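Local coordinates for sugar ABC transporter substrate-binding protein, BlMnBP1 (Bifidobacterium animalis subsp. lactis ATCC 27673, PDB 6I5R) that binds mannobiose and probably delivers manno-oligosaccharides to an ABC transporter for uptake, at residues 62-65 with 66-70; 121-124 with 125-128; 152-156 with 157-161; 167-170 with 171-175; 327-331 with 332-336. All coordinates share one frame; numbering follows the deposited sequence. Where two conformers were deposited one is given.

Interaction 1 of 5, residues 62-65 with 66-70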
# COMPACT_ATOMS: atom_id res chain seq x y z
N TYR A 62 -1.66 22.01 -2.84
CA TYR A 62 -2.64 21.37 -3.71
C TYR A 62 -3.99 22.07 -3.61
O TYR A 62 -4.65 22.32 -4.63
CB TYR A 62 -2.82 19.89 -3.34
CG TYR A 62 -1.72 19.01 -3.80
CD1 TYR A 62 -1.60 18.68 -5.14
CD2 TYR A 62 -0.80 18.47 -2.90
CE1 TYR A 62 -0.57 17.86 -5.57
CE2 TYR A 62 0.20 17.64 -3.32
CZ TYR A 62 0.32 17.34 -4.66
OH TYR A 62 1.33 16.53 -5.10
N ILE A 63 -4.43 22.37 -2.39
CA ILE A 63 -5.75 22.96 -2.23
C ILE A 63 -5.78 24.34 -2.85
O ILE A 63 -6.78 24.74 -3.46
CB ILE A 63 -6.16 22.97 -0.75
CG1 ILE A 63 -6.25 21.51 -0.29
CG2 ILE A 63 -7.49 23.75 -0.58
CD1 ILE A 63 -6.25 21.30 1.18
N GLU A 64 -4.69 25.09 -2.71
CA GLU A 64 -4.58 26.37 -3.41
C GLU A 64 -4.75 26.19 -4.92
O GLU A 64 -5.48 26.95 -5.57
CB GLU A 64 -3.23 26.99 -3.07
CG GLU A 64 -2.90 28.19 -3.87
CD GLU A 64 -1.56 28.74 -3.49
OE1 GLU A 64 -1.48 29.35 -2.41
OE2 GLU A 64 -0.57 28.55 -4.25
N ASP A 65 -4.04 25.22 -5.50
CA ASP A 65 -4.17 24.97 -6.93
C ASP A 65 -5.60 24.61 -7.29
O ASP A 65 -6.15 25.10 -8.28
CB ASP A 65 -3.22 23.87 -7.39
CG ASP A 65 -1.79 24.30 -7.34
OD1 ASP A 65 -1.52 25.52 -7.39
OD2 ASP A 65 -0.91 23.44 -7.25
N PHE A 66 -6.21 23.71 -6.51
CA PHE A 66 -7.60 23.36 -6.74
C PHE A 66 -8.49 24.60 -6.66
O PHE A 66 -9.46 24.73 -7.42
CB PHE A 66 -8.02 22.32 -5.71
CG PHE A 66 -9.50 22.04 -5.67
CD1 PHE A 66 -10.10 21.27 -6.65
CD2 PHE A 66 -10.27 22.50 -4.63
CE1 PHE A 66 -11.43 20.97 -6.60
CE2 PHE A 66 -11.63 22.22 -4.58
CZ PHE A 66 -12.20 21.46 -5.57
N ASN A 67 -8.21 25.49 -5.71
CA ASN A 67 -9.13 26.61 -5.48
C ASN A 67 -9.03 27.65 -6.59
O ASN A 67 -9.92 28.49 -6.71
CB ASN A 67 -8.88 27.28 -4.13
CG ASN A 67 -9.50 26.52 -2.98
OD1 ASN A 67 -8.96 26.47 -1.90
ND2 ASN A 67 -10.67 25.95 -3.22
N LYS A 68 -8.00 27.59 -7.42
CA LYS A 68 -7.99 28.44 -8.61
C LYS A 68 -9.09 28.03 -9.56
O LYS A 68 -9.64 28.88 -10.30
CB LYS A 68 -6.63 28.39 -9.29
CG LYS A 68 -5.44 28.78 -8.38
CD LYS A 68 -4.17 28.89 -9.17
CE LYS A 68 -2.93 28.61 -8.32
NZ LYS A 68 -2.69 29.65 -7.32
N MET A 69 -9.45 26.75 -9.56
CA MET A 69 -10.49 26.23 -10.44
C MET A 69 -11.86 26.23 -9.78
O MET A 69 -12.86 26.51 -10.46
CB MET A 69 -10.10 24.83 -10.91
CG MET A 69 -11.09 24.24 -11.91
SD MET A 69 -10.71 22.53 -12.36
CE MET A 69 -9.10 22.69 -13.14
N TYR A 70 -11.93 25.97 -8.46
CA TYR A 70 -13.18 25.95 -7.71
C TYR A 70 -12.97 26.75 -6.44
O TYR A 70 -12.70 26.18 -5.37
CB TYR A 70 -13.63 24.53 -7.36
CG TYR A 70 -14.16 23.74 -8.53
CD1 TYR A 70 -15.50 23.81 -8.90
CD2 TYR A 70 -13.32 22.91 -9.26
CE1 TYR A 70 -15.99 23.09 -9.99
CE2 TYR A 70 -13.80 22.17 -10.32
CZ TYR A 70 -15.14 22.26 -10.68
OH TYR A 70 -15.61 21.54 -11.74
O HOH W 1 0.17 28.58 -6.84

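Interaction 2 of 5, residues 121-124 with 125-128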
# COMPACT_ATOMS: atom_id res chain seq x y z
N THR A 121 -18.35 0.07 -12.63
CA THR A 121 -16.93 -0.21 -12.79
C THR A 121 -16.54 -0.29 -14.27
O THR A 121 -15.48 0.21 -14.67
CB THR A 121 -16.57 -1.51 -12.07
OG1 THR A 121 -16.96 -1.42 -10.70
CG2 THR A 121 -15.07 -1.76 -12.14
N SER A 122 -17.41 -0.85 -15.10
CA SER A 122 -17.07 -0.94 -16.51
C SER A 122 -16.92 0.43 -17.14
O SER A 122 -16.14 0.58 -18.09
CB SER A 122 -18.12 -1.75 -17.25
OG SER A 122 -19.38 -1.14 -17.17
N GLU A 123 -17.70 1.43 -16.67
CA GLU A 123 -17.53 2.81 -17.15
C GLU A 123 -16.30 3.46 -16.53
O GLU A 123 -15.61 4.25 -17.19
CB GLU A 123 -18.79 3.65 -16.85
CG GLU A 123 -19.95 3.42 -17.85
CD GLU A 123 -19.53 3.66 -19.30
OE1 GLU A 123 -19.18 4.81 -19.65
OE2 GLU A 123 -19.51 2.68 -20.08
N MET A 124 -16.01 3.16 -15.26
CA MET A 124 -14.86 3.78 -14.60
C MET A 124 -13.55 3.31 -15.23
O MET A 124 -12.61 4.10 -15.37
CB MET A 124 -14.89 3.47 -13.11
CG MET A 124 -16.06 4.11 -12.36
SD MET A 124 -15.96 5.92 -12.42
CE MET A 124 -14.45 6.22 -11.46
N GLU A 125 -13.48 2.05 -15.65
CA GLU A 125 -12.23 1.57 -16.21
C GLU A 125 -11.87 2.31 -17.50
O GLU A 125 -10.74 2.17 -17.98
CB GLU A 125 -12.29 0.06 -16.44
CG GLU A 125 -13.06 -0.39 -17.64
CD GLU A 125 -13.08 -1.91 -17.80
OE1 GLU A 125 -13.49 -2.40 -18.90
OE2 GLU A 125 -12.70 -2.60 -16.83
N LYS A 126 -12.80 3.07 -18.07
CA LYS A 126 -12.48 3.91 -19.22
C LYS A 126 -11.73 5.18 -18.83
O LYS A 126 -11.14 5.82 -19.70
CB LYS A 126 -13.76 4.29 -19.96
CG LYS A 126 -14.62 3.10 -20.39
CD LYS A 126 -15.85 3.48 -21.26
CE LYS A 126 -16.66 2.22 -21.57
NZ LYS A 126 -17.87 2.40 -22.41
N VAL A 127 -11.72 5.56 -17.55
CA VAL A 127 -11.19 6.86 -17.18
C VAL A 127 -10.22 6.78 -16.01
O VAL A 127 -9.50 7.74 -15.73
CB VAL A 127 -12.34 7.84 -16.87
CG1 VAL A 127 -13.15 8.07 -18.13
CG2 VAL A 127 -13.22 7.30 -15.77
N ILE A 128 -10.18 5.64 -15.32
CA ILE A 128 -9.15 5.43 -14.31
C ILE A 128 -8.59 4.02 -14.41
O ILE A 128 -9.26 3.09 -14.87
CB ILE A 128 -9.65 5.68 -12.87
CG1 ILE A 128 -10.72 4.66 -12.51
CG2 ILE A 128 -10.19 7.11 -12.70
CD1 ILE A 128 -11.18 4.81 -11.05

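Interaction 3 of 5, residues 152-156 with 157-161. With ZN (zinc ion), chain K.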
# COMPACT_ATOMS: atom_id res chain seq x y z
N ILE A 152 11.80 -2.88 -2.31
CA ILE A 152 12.67 -2.59 -1.18
C ILE A 152 13.39 -1.28 -1.43
O ILE A 152 14.03 -1.11 -2.47
CB ILE A 152 13.66 -3.73 -0.89
CG1 ILE A 152 12.86 -5.00 -0.52
CG2 ILE A 152 14.61 -3.32 0.22
CD1 ILE A 152 13.71 -6.18 -0.09
N VAL A 153 13.30 -0.37 -0.48
CA VAL A 153 14.11 0.84 -0.51
C VAL A 153 15.47 0.53 0.09
O VAL A 153 15.56 -0.08 1.16
CB VAL A 153 13.42 1.98 0.27
CG1 VAL A 153 14.25 3.29 0.16
CG2 VAL A 153 12.04 2.20 -0.22
N TYR A 154 16.54 0.97 -0.59
CA TYR A 154 17.87 0.57 -0.18
C TYR A 154 18.83 1.71 -0.43
O TYR A 154 18.56 2.63 -1.21
CB TYR A 154 18.30 -0.71 -0.91
CG TYR A 154 18.75 -0.58 -2.34
CD1 TYR A 154 17.83 -0.50 -3.38
CD2 TYR A 154 20.09 -0.60 -2.65
CE1 TYR A 154 18.25 -0.41 -4.68
CE2 TYR A 154 20.52 -0.51 -3.94
CZ TYR A 154 19.62 -0.39 -4.96
OH TYR A 154 20.13 -0.31 -6.26
N ASN A 155 19.92 1.69 0.31
CA ASN A 155 20.95 2.71 0.19
C ASN A 155 22.08 2.16 -0.67
O ASN A 155 22.79 1.24 -0.26
CB ASN A 155 21.46 3.14 1.56
CG ASN A 155 22.47 4.27 1.47
OD1 ASN A 155 23.48 4.13 0.79
ND2 ASN A 155 22.19 5.41 2.12
N LYS A 156 22.26 2.77 -1.85
CA LYS A 156 23.26 2.32 -2.82
C LYS A 156 24.68 2.47 -2.31
O LYS A 156 25.55 1.67 -2.68
CB LYS A 156 23.11 3.11 -4.10
CG LYS A 156 21.72 3.10 -4.66
CD LYS A 156 21.53 4.16 -5.75
CE LYS A 156 20.43 3.78 -6.71
NZ LYS A 156 20.54 4.53 -8.02
N LYS A 157 24.96 3.51 -1.52
CA LYS A 157 26.30 3.69 -0.99
C LYS A 157 26.63 2.60 0.02
O LYS A 157 27.75 2.10 0.03
CB LYS A 157 26.43 5.06 -0.35
CG LYS A 157 27.73 5.28 0.41
CD LYS A 157 27.86 6.72 0.91
CE LYS A 157 29.10 6.89 1.80
NZ LYS A 157 28.89 6.40 3.21
N VAL A 158 25.67 2.26 0.88
CA VAL A 158 25.90 1.16 1.81
C VAL A 158 26.12 -0.15 1.06
O VAL A 158 26.97 -0.96 1.43
CB VAL A 158 24.72 1.03 2.78
CG1 VAL A 158 24.88 -0.23 3.65
CG2 VAL A 158 24.64 2.28 3.63
N PHE A 159 25.34 -0.39 0.01
CA PHE A 159 25.53 -1.59 -0.80
C PHE A 159 26.94 -1.64 -1.41
O PHE A 159 27.59 -2.69 -1.40
CB PHE A 159 24.44 -1.67 -1.87
CG PHE A 159 23.16 -2.35 -1.40
CD1 PHE A 159 22.58 -2.02 -0.19
CD2 PHE A 159 22.56 -3.31 -2.18
CE1 PHE A 159 21.43 -2.67 0.23
CE2 PHE A 159 21.45 -3.97 -1.75
CZ PHE A 159 20.87 -3.62 -0.54
N GLU A 160 27.42 -0.51 -1.92
CA GLU A 160 28.77 -0.48 -2.48
C GLU A 160 29.82 -0.73 -1.41
O GLU A 160 30.80 -1.46 -1.65
CB GLU A 160 29.00 0.87 -3.18
CG GLU A 160 30.31 0.99 -4.01
CD GLU A 160 30.33 0.17 -5.32
OE1 GLU A 160 29.59 0.44 -6.29
OE2 GLU A 160 31.15 -0.76 -5.43
N GLU A 161 29.62 -0.19 -0.20
CA GLU A 161 30.58 -0.43 0.87
C GLU A 161 30.62 -1.90 1.25
O GLU A 161 31.67 -2.43 1.61
CB GLU A 161 30.23 0.42 2.09
CG GLU A 161 31.18 0.25 3.25
CD GLU A 161 32.50 0.99 3.09
OE1 GLU A 161 32.76 1.59 2.02
OE2 GLU A 161 33.30 0.96 4.04
ZN ZN K . 30.40 -0.78 -7.50
O HOH W 2 31.25 -1.92 -6.87

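Interaction 4 of 5, residues 167-170 with 171-175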
# COMPACT_ATOMS: atom_id res chain seq x y z
N LEU A 167 22.06 -6.75 -7.54
CA LEU A 167 20.97 -6.74 -6.58
C LEU A 167 20.49 -8.16 -6.31
O LEU A 167 20.44 -9.00 -7.22
CB LEU A 167 19.82 -5.86 -7.08
CG LEU A 167 20.25 -4.39 -7.22
CD1 LEU A 167 19.11 -3.59 -7.87
CD2 LEU A 167 20.65 -3.77 -5.90
N PRO A 168 20.14 -8.48 -5.06
CA PRO A 168 19.71 -9.84 -4.73
C PRO A 168 18.36 -10.16 -5.36
O PRO A 168 17.48 -9.30 -5.42
CB PRO A 168 19.62 -9.84 -3.20
CG PRO A 168 19.48 -8.41 -2.81
CD PRO A 168 20.25 -7.62 -3.87
N LYS A 169 18.21 -11.39 -5.82
CA LYS A 169 17.00 -11.80 -6.51
C LYS A 169 16.30 -12.99 -5.88
O LYS A 169 15.23 -13.37 -6.35
CB LYS A 169 17.32 -12.12 -7.97
CG LYS A 169 17.82 -10.92 -8.77
CD LYS A 169 18.33 -11.32 -10.16
CE LYS A 169 17.32 -12.08 -11.00
NZ LYS A 169 17.98 -12.84 -12.12
N THR A 170 16.89 -13.61 -4.87
CA THR A 170 16.32 -14.72 -4.13
C THR A 170 16.46 -14.42 -2.65
O THR A 170 17.25 -13.56 -2.25
CB THR A 170 17.06 -16.02 -4.45
OG1 THR A 170 18.32 -15.97 -3.78
CG2 THR A 170 17.24 -16.14 -5.98
N PRO A 171 15.71 -15.12 -1.81
CA PRO A 171 15.88 -14.90 -0.36
C PRO A 171 17.27 -15.23 0.13
O PRO A 171 17.80 -14.55 1.02
CB PRO A 171 14.81 -15.81 0.26
CG PRO A 171 13.71 -15.82 -0.79
CD PRO A 171 14.49 -15.90 -2.10
N GLU A 172 17.89 -16.27 -0.44
CA GLU A 172 19.21 -16.67 0.02
C GLU A 172 20.26 -15.61 -0.32
O GLU A 172 21.12 -15.29 0.51
CB GLU A 172 19.59 -18.03 -0.57
CG GLU A 172 18.61 -19.14 -0.14
CD GLU A 172 17.49 -19.47 -1.16
OE1 GLU A 172 16.91 -18.54 -1.81
OE2 GLU A 172 17.19 -20.70 -1.27
N GLU A 173 20.17 -15.04 -1.53
CA GLU A 173 21.04 -13.93 -1.91
C GLU A 173 20.82 -12.72 -1.00
O GLU A 173 21.78 -12.07 -0.58
CB GLU A 173 20.81 -13.57 -3.38
CG GLU A 173 21.12 -14.71 -4.39
CD GLU A 173 21.08 -14.26 -5.86
OE1 GLU A 173 20.55 -13.16 -6.16
OE2 GLU A 173 21.60 -15.04 -6.73
N PHE A 174 19.56 -12.42 -0.68
CA PHE A 174 19.27 -11.28 0.20
C PHE A 174 19.95 -11.45 1.56
O PHE A 174 20.60 -10.53 2.05
CB PHE A 174 17.75 -11.11 0.37
CG PHE A 174 17.32 -9.81 1.05
CD1 PHE A 174 17.68 -8.58 0.52
CD2 PHE A 174 16.55 -9.83 2.19
CE1 PHE A 174 17.26 -7.41 1.14
CE2 PHE A 174 16.16 -8.66 2.80
CZ PHE A 174 16.51 -7.46 2.27
N GLN A 175 19.75 -12.60 2.20
CA GLN A 175 20.37 -12.85 3.51
C GLN A 175 21.90 -12.79 3.41
O GLN A 175 22.57 -12.27 4.31
CB GLN A 175 19.92 -14.22 4.05
CG GLN A 175 18.39 -14.35 4.39
CD GLN A 175 17.92 -13.33 5.42
OE1 GLN A 175 18.67 -12.98 6.35
NE2 GLN A 175 16.67 -12.85 5.28

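Interaction 5 of 5, residues 327-331 with 332-336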
# COMPACT_ATOMS: atom_id res chain seq x y z
N LYS A 327 -21.42 8.47 2.03
CA LYS A 327 -22.77 8.49 1.51
C LYS A 327 -23.74 9.29 2.39
O LYS A 327 -24.80 9.64 1.95
CB LYS A 327 -23.31 7.08 1.36
CG LYS A 327 -23.24 6.30 2.61
CD LYS A 327 -24.27 6.75 3.58
CE LYS A 327 -24.73 5.64 4.46
NZ LYS A 327 -26.18 5.77 4.73
N ASN A 328 -23.36 9.57 3.62
CA ASN A 328 -24.28 10.26 4.52
C ASN A 328 -24.39 11.75 4.25
O ASN A 328 -25.27 12.41 4.80
CB ASN A 328 -23.84 10.08 5.97
CG ASN A 328 -23.96 8.66 6.46
OD1 ASN A 328 -24.82 7.93 6.02
ND2 ASN A 328 -23.12 8.29 7.40
N ILE A 329 -23.49 12.32 3.46
CA ILE A 329 -23.47 13.77 3.34
C ILE A 329 -24.44 14.24 2.26
O ILE A 329 -24.96 13.45 1.47
CB ILE A 329 -22.05 14.29 3.08
CG1 ILE A 329 -21.61 13.98 1.64
CG2 ILE A 329 -21.07 13.72 4.12
CD1 ILE A 329 -20.16 14.25 1.38
N SER A 330 -24.67 15.55 2.24
CA SER A 330 -25.66 16.16 1.34
C SER A 330 -25.26 15.96 -0.11
O SER A 330 -24.10 15.67 -0.42
CB SER A 330 -25.77 17.66 1.63
OG SER A 330 -24.62 18.37 1.20
N LYS A 331 -26.24 16.11 -1.02
CA LYS A 331 -25.92 15.98 -2.44
C LYS A 331 -24.85 17.00 -2.85
O LYS A 331 -23.92 16.68 -3.60
CB LYS A 331 -27.16 16.12 -3.34
CG LYS A 331 -27.86 17.47 -3.31
CD LYS A 331 -28.68 17.78 -4.59
CE LYS A 331 -29.97 18.58 -4.26
NZ LYS A 331 -29.87 19.64 -3.18
N GLU A 332 -24.92 18.21 -2.29
CA GLU A 332 -23.94 19.25 -2.62
C GLU A 332 -22.54 18.80 -2.25
O GLU A 332 -21.61 18.89 -3.06
CB GLU A 332 -24.31 20.57 -1.93
CG GLU A 332 -23.47 21.78 -2.33
CD GLU A 332 -23.99 23.10 -1.74
OE1 GLU A 332 -24.50 23.11 -0.58
OE2 GLU A 332 -23.93 24.16 -2.46
N LYS A 333 -22.37 18.27 -1.02
CA LYS A 333 -21.04 17.87 -0.57
C LYS A 333 -20.57 16.61 -1.26
O LYS A 333 -19.37 16.44 -1.50
CB LYS A 333 -21.02 17.68 0.95
CG LYS A 333 -21.29 19.00 1.68
CD LYS A 333 -21.09 18.86 3.20
CE LYS A 333 -21.37 20.19 3.89
NZ LYS A 333 -20.83 20.17 5.26
N GLN A 334 -21.49 15.70 -1.59
CA GLN A 334 -21.11 14.56 -2.41
C GLN A 334 -20.53 15.00 -3.74
O GLN A 334 -19.50 14.48 -4.20
CB GLN A 334 -22.32 13.65 -2.63
CG GLN A 334 -22.77 12.88 -1.42
CD GLN A 334 -23.78 11.83 -1.76
OE1 GLN A 334 -24.04 11.60 -2.91
NE2 GLN A 334 -24.33 11.15 -0.75
N GLU A 335 -21.16 15.98 -4.39
CA GLU A 335 -20.67 16.42 -5.69
C GLU A 335 -19.39 17.22 -5.54
O GLU A 335 -18.43 17.01 -6.29
CB GLU A 335 -21.76 17.25 -6.39
CG GLU A 335 -21.42 17.53 -7.84
CD GLU A 335 -22.41 18.47 -8.50
OE1 GLU A 335 -23.57 18.57 -8.02
OE2 GLU A 335 -22.01 19.08 -9.52
N ALA A 336 -19.33 18.11 -4.54
CA ALA A 336 -18.09 18.83 -4.29
C ALA A 336 -16.94 17.86 -4.05
O ALA A 336 -15.84 18.05 -4.56
CB ALA A 336 -18.24 19.76 -3.09
O HOH W 3 -27.40 19.26 -0.85

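Interaction 1 of 5, residues 62-65 with 66-70
Lys68 lies alongside Asp65, both side chains pointing the same way, with Lys68 CE 3.5 Å from Asp65 OD1. The charged ends stay apart: Lys68 NZ is 4.3 Å from Asp65 OD1, beyond a salt bridge, while Asp65 OD2 is paired with Lys57. A bend at the end of the lysine (chi4 -68°) brings NZ near Glu64 CG. From there it makes a long salt bridge, 3.9 Å from Lys68 NZ to Glu64 OE2, and a water that donates to the carboxylate and accepts from the ammonium spans the gap. Phe66 is tied to the preceding turn by its backbone, with Phe66 N 2.8 Å from Tyr62 O in a nearly straight bond (170°). Its ring leads out of the turn to meet Phe340 and Trp343 edge-to-face. The side chain of Asn67 lies beside that of Ile63, and Asn67 N donates to Ile63 O at 2.8 Å. Asn67 ND2 donates to Tyr70 O at 3.0 Å, close to the plane of its own amide, and also to Ile73 O. A leucine here would probably leave the carbonyls of Tyr70 and Ile73 without this common donor and the chain leaving the helix less firmly held. The arrangement is that of a helix C-terminus turning into a strand, within the beta-alpha-beta unit of strand 38-44, helix 59-69 and strand 73-79, where Ile63 and Phe66 pack on the second strand.

Interaction 2 of 5, residues 121-124 with 125-128
Thr121 begins the contact through its backbone, its O accepting from Glu125 N at 2.9 Å, while its hydroxyl is hydrogen-bonded to that of Thr140 on strand 139-155. Ser122 also contributes its carbonyl: Glu125 CG rests 3.3 Å from Ser122 O, with the glutamate chain running on extended at the exposed surface. Glu123 carries the charged part of the contact. Its backbone O takes the N-H of Lys126, and its side chain doubles back at chi2 (-56°) to meet the same residue again. Lys126, fully extended, reaches across to form a salt bridge of 2.9 Å between Lys126 NZ and Glu123 OE2, entering on the syn side of the carboxylate and only 19° out of its plane. An alanine in place of Glu123 would probably leave the ammonium of Lys126 without its carboxylate mate and the long lysine chain free to swing. Met124 closes the segment with two grips. Its O is held by two donors, Val127 N at 2.8 Å and Ile128 N at 2.9 Å, and its methyl CE lies 3.6 Å from Ile128 CD1. This apolar pair is buried against Tyr24 and Ile143, in contrast to the charged pair on the more exposed flank. The carbonyls of Thr121 and Glu123 each take one backbone N-H from the segment that follows, whereas that of Met124 takes two, an arrangement typical of the unwinding end of a short helix as it passes into a loop, here after helix 121-124.

Interaction 3 of 5, residues 152-156 with 157-161
Tyr154 turns an edge of its ring to the face of Phe159, in an edge-to-face pair tilted well short of perpendicular, with the planes at 50°. Tyr154 CD2 stands over the centre of the phenylalanine ring, 3.7 Å from Phe159 CD2. The tyrosine reaches this position because CG sits between the backbone N and the carbonyl carbon (chi1 77°), which sets the ring edge on Phe159. Asn155 points a different way and caps the helix that follows. Its OD1 takes the N-H of Val158 at 2.9 Å from above the carbonyl plane, and Asn155 OD1 also receives a weak, strongly bent bond from Lys157 N at 2.8 Å. The other half of the amide is used too, since ND2 donates to Met272 O, which probably fixes the flip of the group. Asn155 CB and CG lie across Val158 CG2 at about a right angle. On the exposed side Glu160 clasps a zinc ion with both carboxylate oxygens, OE1 at 1.9 Å and OE2 at 2.2 Å from the metal. Asn155 thus ends strand 139-155 and serves as N-cap of helix 156-162, a beta-to-alpha junction with the aromatic pair packed between strand and helix.

Interaction 4 of 5, residues 167-170 with 171-175
Thr170 OG1 accepts the N-H of Glu173 at 3.1 Å in an almost straight bond (170°), and Thr170 O takes Phe174 N at 3.0 Å. Glu173 answers with its own side chain: OE1 receives the backbone N-H of Lys169 at 3.0 Å, on the anti side of the carboxylate and somewhat out of its plane. For this its extended chain passes close by the threonine hydroxyl, with Glu173 CG 3.1 Å from Thr170 OG1. Next to these polar bonds Pro168 CG meets the edge of the Phe174 ring, in its plane, 3.8 Å from Phe174 CD1. Pro171, with no N-H to satisfy, suits the first turn. The threonine oxygen is set for capping by chi1 of 74°, which places it between the backbone N and the carbonyl carbon. Farther out, Lys169 O is held by the hydroxyl of Thr308, Pro168 leans on Met303, and Phe174 is packed by Ile152, Thr246 and Pro306. The whole is a threonine N-cap on helix 171-184, with a glutamate three residues on reaching back, not to the N-H of the cap residue as in a classical capping box, but to that of the residue before it.

Interaction 5 of 5, residues 327-331 with 332-336
Ile329 and Gln334 make the dense side of this turn, Ile329 CG1 lying 3.5 Å from Gln334 CG. The isoleucine end also runs across the root of Lys333 at about a right angle, with Ile329 CD1 3.6 Å from Lys333 CB. This follows from CG1 occupying the crowded position between the backbone N and the carbonyl carbon (chi1 73°), which directs the longer branch into the first helical turn. Beside it the backbone is firmly tied: Ser330 O receives Gln334 N at 2.9 Å. Ser330 also caps the helix, its OG accepting from Lys333 N at 3.2 Å. The amide of buried Gln334 makes a weak bond within the turn, 3.3 Å from NE2 to Ile329 O with a bent approach (124°). Its stronger partners come from the N-terminal part of the chain, since OE1 accepts from Lys19 N and NE2 donates to Gly17 O. The looser, solvent side belongs to exposed Lys331. Its chain bends at chi3 and chi4, and its NZ is linked to the turn through a water, weakly held at 3.4 Å from Lys331 NZ, that also accepts from Glu332 N. The side-chain ends of Glu332 and Lys333 leave the loop to touch neighbours, Ile36 for the glutamate and Asp99 for the lysine. The turn starts helix 331-346 just after strand 314-325, and the helix settles on strand 38-44, where Glu332, Lys333 and Ala336 touch Thr38 and Ala336 also reaches Ile40.

In the fold
All five contacts are local and lie in series along the chain, so none nests within or crosses another. Interaction 1 ends helix 59-69 before strand 73-79, and interaction 2 closes the turn leading out of helix 121-124. Strand 139-155 then runs from the neighbourhood of interaction 2 to interaction 3, at its far end. Interactions 3 and 4 start consecutive helices and touch directly, Tyr154 OH packing on Leu167 CD2 and Ile152 on Phe174. Interaction 5 opens helix 331-346, whose later residues Phe340 and Trp343 pack against interaction 1. Interactions 1 and 5 lie on one side of the chain's centre and interaction 4 on the other, consistent with a two-lobed solute-binding fold.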